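Local coordinates for protein bacterioferritin (PDB 3BKN) that probably stores iron as a mineral inside a shell of 24 subunits, oxidising ferrous iron at di-metal centres and binding heme b between paired subunits, at residues 47-50 with 51-54; 54-57 with 58-62. One frame throughout, in Å; residues are numbered along the deposited sequence. Where two conformers were deposited one is given.

Contact 1: 47-50 with 51-54; sequences ESFE and EMRH. With ZN (zinc ion), chain M; ZN (zinc ion), chain N; HEM (protoporphyrin IX containing Fe), chain T.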
# COMPACT_ATOMS: atom_id res chain seq x y z
N GLU A 47 -18.95 35.52 -9.45
CA GLU A 47 -19.71 36.59 -8.81
C GLU A 47 -21.23 36.33 -8.87
O GLU A 47 -21.95 36.54 -7.88
CB GLU A 47 -19.32 37.95 -9.38
CG GLU A 47 -17.81 38.23 -9.29
CD GLU A 47 -17.34 38.58 -7.88
OE1 GLU A 47 -18.09 38.28 -6.93
OE2 GLU A 47 -16.24 39.17 -7.72
N SER A 48 -21.70 35.85 -10.01
CA SER A 48 -23.08 35.42 -10.19
C SER A 48 -23.52 34.36 -9.15
O SER A 48 -24.60 34.46 -8.58
CB SER A 48 -23.25 34.85 -11.60
OG SER A 48 -24.61 34.82 -11.93
N PHE A 49 -22.69 33.34 -8.91
CA PHE A 49 -23.05 32.29 -7.96
C PHE A 49 -23.10 32.83 -6.53
O PHE A 49 -23.93 32.43 -5.73
CB PHE A 49 -22.13 31.10 -8.08
CG PHE A 49 -22.25 30.37 -9.36
CD1 PHE A 49 -23.46 30.13 -9.93
CD2 PHE A 49 -21.13 29.87 -9.99
CE1 PHE A 49 -23.58 29.42 -11.13
CE2 PHE A 49 -21.24 29.16 -11.19
CZ PHE A 49 -22.49 28.95 -11.75
N GLU A 50 -22.21 33.76 -6.23
CA GLU A 50 -22.24 34.40 -4.93
C GLU A 50 -23.54 35.14 -4.74
O GLU A 50 -24.07 35.11 -3.65
CB GLU A 50 -21.04 35.34 -4.72
CG GLU A 50 -20.22 34.94 -3.46
CD GLU A 50 -19.27 36.02 -2.96
OE1 GLU A 50 -18.14 36.13 -3.51
OE2 GLU A 50 -19.67 36.73 -1.99
N GLU A 51 -24.08 35.76 -5.79
CA GLU A 51 -25.38 36.38 -5.68
C GLU A 51 -26.46 35.36 -5.51
O GLU A 51 -27.37 35.59 -4.73
CB GLU A 51 -25.70 37.26 -6.85
CG GLU A 51 -24.74 38.37 -7.02
CD GLU A 51 -24.49 39.21 -5.78
OE1 GLU A 51 -25.18 39.04 -4.75
OE2 GLU A 51 -23.57 40.06 -5.82
N MET A 52 -26.38 34.25 -6.23
CA MET A 52 -27.35 33.17 -6.04
C MET A 52 -27.38 32.72 -4.58
O MET A 52 -28.47 32.53 -4.01
CB MET A 52 -27.05 32.00 -6.94
CG MET A 52 -27.32 32.25 -8.39
SD MET A 52 -26.77 30.90 -9.47
CE MET A 52 -26.15 31.86 -10.87
N ARG A 53 -26.21 32.57 -3.95
CA ARG A 53 -26.16 32.23 -2.53
C ARG A 53 -26.80 33.31 -1.64
O ARG A 53 -27.57 32.97 -0.72
CB ARG A 53 -24.75 31.86 -2.10
CG ARG A 53 -24.28 30.57 -2.74
CD ARG A 53 -22.82 30.19 -2.38
NE ARG A 53 -21.89 30.99 -3.17
CZ ARG A 53 -20.58 31.03 -2.98
NH1 ARG A 53 -20.01 30.31 -2.03
NH2 ARG A 53 -19.84 31.81 -3.76
N HIS A 54 -26.55 34.59 -1.93
CA HIS A 54 -27.19 35.67 -1.21
C HIS A 54 -28.73 35.59 -1.27
O HIS A 54 -29.42 35.68 -0.23
CB HIS A 54 -26.73 36.99 -1.77
CG HIS A 54 -25.33 37.32 -1.43
ND1 HIS A 54 -24.67 38.41 -1.95
CD2 HIS A 54 -24.43 36.67 -0.64
CE1 HIS A 54 -23.45 38.45 -1.44
NE2 HIS A 54 -23.28 37.40 -0.66
ZN ZN M . -25.32 39.98 -3.04
ZN ZN N . -22.31 41.40 -4.96
CHA HEM T . -26.37 27.08 -9.48
CHB HEM T . -27.59 29.44 -13.56
CHC HEM T . -30.90 31.91 -11.06
CHD HEM T . -29.61 29.69 -6.93
C1A HEM T . -26.43 27.46 -10.89
C2A HEM T . -25.59 26.83 -11.90
C3A HEM T . -25.96 27.54 -13.11
C4A HEM T . -26.97 28.49 -12.64
CMA HEM T . -25.45 27.36 -14.50
CAA HEM T . -24.60 25.71 -11.72
CBA HEM T . -25.23 24.68 -10.80
CGA HEM T . -25.24 23.29 -11.37
O1A HEM T . -26.10 22.99 -12.22
O2A HEM T . -24.39 22.47 -10.95
C1B HEM T . -28.64 30.39 -13.24
C2B HEM T . -29.25 31.23 -14.27
C3B HEM T . -30.22 31.92 -13.44
C4B HEM T . -30.08 31.44 -12.16
CMB HEM T . -28.95 31.34 -15.73
CAB HEM T . -31.16 32.95 -13.90
CBB HEM T . -31.10 34.17 -13.40
C1C HEM T . -30.90 31.52 -9.66
C2C HEM T . -31.82 32.11 -8.69
C3C HEM T . -31.44 31.44 -7.47
C4C HEM T . -30.35 30.54 -7.86
CMC HEM T . -32.90 33.13 -8.83
CAC HEM T . -32.09 31.70 -6.17
CBC HEM T . -31.52 31.26 -5.08
C1D HEM T . -28.54 28.77 -7.27
C2D HEM T . -27.92 27.92 -6.27
C3D HEM T . -26.98 27.16 -7.09
C4D HEM T . -27.15 27.64 -8.36
CMD HEM T . -28.21 27.86 -4.80
CAD HEM T . -26.01 26.12 -6.63
CBD HEM T . -25.29 26.65 -5.41
CGD HEM T . -23.83 26.89 -5.67
O1D HEM T . -23.38 28.04 -5.49
O2D HEM T . -23.13 25.94 -6.05
NA HEM T . -27.23 28.45 -11.33
NB HEM T . -29.14 30.52 -12.01
NC HEM T . -30.04 30.61 -9.17
ND HEM T . -28.09 28.58 -8.51
FE HEM T . -28.60 29.56 -10.25

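Contact 2: 54-57 with 58-62; sequences HAET and ITDRI. With ZN (zinc ion), chain M; HEM (protoporphyrin IX containing Fe), chain T.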
# COMPACT_ATOMS: atom_id res chain seq x y z
N HIS A 54 -26.55 34.59 -1.93
CA HIS A 54 -27.19 35.67 -1.21
C HIS A 54 -28.73 35.59 -1.27
O HIS A 54 -29.42 35.68 -0.23
CB HIS A 54 -26.73 36.99 -1.77
CG HIS A 54 -25.33 37.32 -1.43
ND1 HIS A 54 -24.67 38.41 -1.95
CD2 HIS A 54 -24.43 36.67 -0.64
CE1 HIS A 54 -23.45 38.45 -1.44
NE2 HIS A 54 -23.28 37.40 -0.66
N ALA A 55 -29.25 35.43 -2.48
CA ALA A 55 -30.68 35.24 -2.67
C ALA A 55 -31.18 34.09 -1.79
O ALA A 55 -32.22 34.22 -1.14
CB ALA A 55 -31.02 35.01 -4.15
N GLU A 56 -30.45 32.98 -1.73
CA GLU A 56 -30.97 31.83 -1.01
C GLU A 56 -30.98 32.10 0.51
O GLU A 56 -31.99 31.90 1.16
CB GLU A 56 -30.23 30.55 -1.39
CG GLU A 56 -30.49 29.39 -0.43
CD GLU A 56 -29.90 28.09 -0.94
OE1 GLU A 56 -28.73 28.11 -1.41
OE2 GLU A 56 -30.61 27.06 -0.92
N THR A 57 -29.87 32.61 1.05
CA THR A 57 -29.82 33.01 2.46
C THR A 57 -30.97 33.96 2.87
O THR A 57 -31.65 33.73 3.85
CB THR A 57 -28.46 33.70 2.78
OG1 THR A 57 -27.40 32.81 2.44
CG2 THR A 57 -28.35 33.92 4.20
N ILE A 58 -31.18 35.02 2.09
CA ILE A 58 -32.27 35.94 2.35
C ILE A 58 -33.64 35.23 2.30
O ILE A 58 -34.46 35.43 3.17
CB ILE A 58 -32.22 37.18 1.40
CG1 ILE A 58 -31.04 38.11 1.77
CG2 ILE A 58 -33.53 38.01 1.46
CD1 ILE A 58 -30.53 38.98 0.56
N THR A 59 -33.87 34.39 1.28
CA THR A 59 -35.12 33.66 1.16
C THR A 59 -35.40 32.86 2.45
O THR A 59 -36.48 32.99 3.03
CB THR A 59 -35.12 32.75 -0.06
OG1 THR A 59 -34.81 33.52 -1.22
CG2 THR A 59 -36.46 32.05 -0.24
N ASP A 60 -34.43 32.07 2.90
CA ASP A 60 -34.54 31.30 4.14
C ASP A 60 -34.99 32.13 5.34
O ASP A 60 -35.94 31.77 6.06
CB ASP A 60 -33.24 30.59 4.46
CG ASP A 60 -33.19 29.19 3.86
OD1 ASP A 60 -34.13 28.34 4.14
OD2 ASP A 60 -32.21 28.93 3.10
N ARG A 61 -34.32 33.26 5.54
CA ARG A 61 -34.65 34.18 6.60
C ARG A 61 -36.09 34.72 6.46
O ARG A 61 -36.86 34.73 7.43
CB ARG A 61 -33.61 35.29 6.59
CG ARG A 61 -33.66 36.13 7.83
CD ARG A 61 -33.43 35.32 9.04
NE ARG A 61 -33.79 36.07 10.23
CZ ARG A 61 -33.77 35.54 11.46
NH1 ARG A 61 -33.40 34.25 11.65
NH2 ARG A 61 -34.11 36.28 12.49
N ILE A 62 -36.47 35.17 5.26
CA ILE A 62 -37.82 35.63 5.02
C ILE A 62 -38.80 34.53 5.43
O ILE A 62 -39.78 34.79 6.11
CB ILE A 62 -38.04 36.06 3.57
CG1 ILE A 62 -37.15 37.27 3.27
CG2 ILE A 62 -39.45 36.41 3.34
CD1 ILE A 62 -37.22 37.73 1.83
ZN ZN M . -25.32 39.98 -3.04
CHA HEM T . -26.37 27.08 -9.48
CHB HEM T . -27.59 29.44 -13.56
CHC HEM T . -30.90 31.91 -11.06
CHD HEM T . -29.61 29.69 -6.93
C1A HEM T . -26.43 27.46 -10.89
C2A HEM T . -25.59 26.83 -11.90
C3A HEM T . -25.96 27.54 -13.11
C4A HEM T . -26.97 28.49 -12.64
CMA HEM T . -25.45 27.36 -14.50
CAA HEM T . -24.60 25.71 -11.72
CBA HEM T . -25.23 24.68 -10.80
CGA HEM T . -25.24 23.29 -11.37
O1A HEM T . -26.10 22.99 -12.22
O2A HEM T . -24.39 22.47 -10.95
C1B HEM T . -28.64 30.39 -13.24
C2B HEM T . -29.25 31.23 -14.27
C3B HEM T . -30.22 31.92 -13.44
C4B HEM T . -30.08 31.44 -12.16
CMB HEM T . -28.95 31.34 -15.73
CAB HEM T . -31.16 32.95 -13.90
CBB HEM T . -31.10 34.17 -13.40
C1C HEM T . -30.90 31.52 -9.66
C2C HEM T . -31.82 32.11 -8.69
C3C HEM T . -31.44 31.44 -7.47
C4C HEM T . -30.35 30.54 -7.86
CMC HEM T . -32.90 33.13 -8.83
CAC HEM T . -32.09 31.70 -6.17
CBC HEM T . -31.52 31.26 -5.08
C1D HEM T . -28.54 28.77 -7.27
C2D HEM T . -27.92 27.92 -6.27
C3D HEM T . -26.98 27.16 -7.09
C4D HEM T . -27.15 27.64 -8.36
CMD HEM T . -28.21 27.86 -4.80
CAD HEM T . -26.01 26.12 -6.63
CBD HEM T . -25.29 26.65 -5.41
CGD HEM T . -23.83 26.89 -5.67
O1D HEM T . -23.38 28.04 -5.49
O2D HEM T . -23.13 25.94 -6.05
NA HEM T . -27.23 28.45 -11.33
NB HEM T . -29.14 30.52 -12.01
NC HEM T . -30.04 30.61 -9.17
ND HEM T . -28.09 28.58 -8.51
FE HEM T . -28.60 29.56 -10.25

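Contact 1: 47-50 with 51-54
Met52 lies beside Phe49, one turn earlier on helix 38-64, in a Met-aromatic contact within the four-helix bundle of a ferritin subunit. Met52 can be followed atom by atom. Met52 CB sits 3.4 Å from Phe49 O and lies over the methine carbon CHD of the heme. Met52 CG stands over the pyrrole nitrogen NC, and Met52 SD reaches the heme iron FE at 2.4 Å as an axial ligand; the other axial sulfur is that of Met52 of a second subunit, so the heme joins two copies of the protein. The same SD stands at the edge of the Phe49 ring, 4.7 Å from its centroid and in the ring plane. Met52 CE, turned by a chi3 of -142°, comes 3.3 Å from Phe49 CD1 and also near Ser48 OG, a hydroxyl that is hydrogen-bonded to Ile22 O. Phe49 and Met52 point the same way, and Phe49 CE1 lies 3.4 Å from heme C2A.

The opposite side of the helix serves the di-nuclear centre, occupied here by zinc and probably the ferroxidase centre when it holds iron. Glu51, bent at chi2 (-52°), bridges the two ions, with OE1 on one and OE2 on the other. His54 shares the first ion through ND1, while Glu18 and Glu127 complete that site; Glu94, Glu127 and His130 join Glu51 at the second. A hydrogen bond from His54 NE2 to Asp126 OD2 helps to fix the rotation of the imidazole. Four backbone hydrogen bonds run from the residues of 51-54 to those of 47-50. One of their acceptors, Glu50 O, does double duty: it receives His54 N at 3.1 Å and sits 3.3 Å above one face of the His54 ring, offset toward its rim.

Contact 2: 54-57 with 58-62
Thr59 makes two hydrogen bonds to Ala55 O, one turn back on a bundle helix. Its backbone N reaches Ala55 O at 2.9 Å, in the ordinary helical manner. Its hydroxyl OG1 reaches the same Ala55 O at 2.7 Å, from above the carbonyl plane and from the opposite face to the amide. The torsion that allows this places OG1 beside the backbone N (chi1 -54°). That hydroxyl is also hydrogen-bonded to Tyr71 OH. The remaining main-chain bonds, Ile58 N to His54 O, Asp60 N to Glu56 O and Arg61 N to Thr57 O, continue the helix.

The van der Waals contacts are few. Ile58 CG1 lies near His54 O, and beyond the helix Ile58 packs on Ile123. Ala55 CB rests 3.9 Å from the heme vinyl carbon CBC.

The charged contacts concern Glu56 and Asp60, which lie side by side with their carboxylate planes only 14° apart. Glu56 CG approaches Asp60 OD2 at 4.0 Å, while Glu56 OE2 and Asp60 OD2 stay 4.7 Å apart. Both form salt bridges with Lys30 of a second subunit, and Glu56 also pairs with Arg45 of that subunit. Glu56 OE1, meanwhile, lies near the heme methyl CMD.

Two like charges set one turn apart would be expected to repel. Lys30, with Arg45 on Glu56, probably offsets this and ties the acidic pair to the neighbouring subunit that shares the heme.

In the fold
Followed from the N terminus, the chain enters helix 38-64 and meets contact 1 first, then contact 2. Neither closes a loop: each is local to consecutive turns of this one helix. They neither nest nor cross but run end to end, with His54 as the last residue of the first and the opening residue of the second; their centres lie 11 Å apart. Contact 1 sits deeper in the chain, where the helix joins helices 5-34, 83-110 and 114-144, so that all four long helices meet at the zinc pair. Contact 2 packs on helices 5-34 and 114-144 and on the loop holding Pro69, and also meets a second subunit and a third, whose Glu128 pairs with Arg61. Both touch the heme.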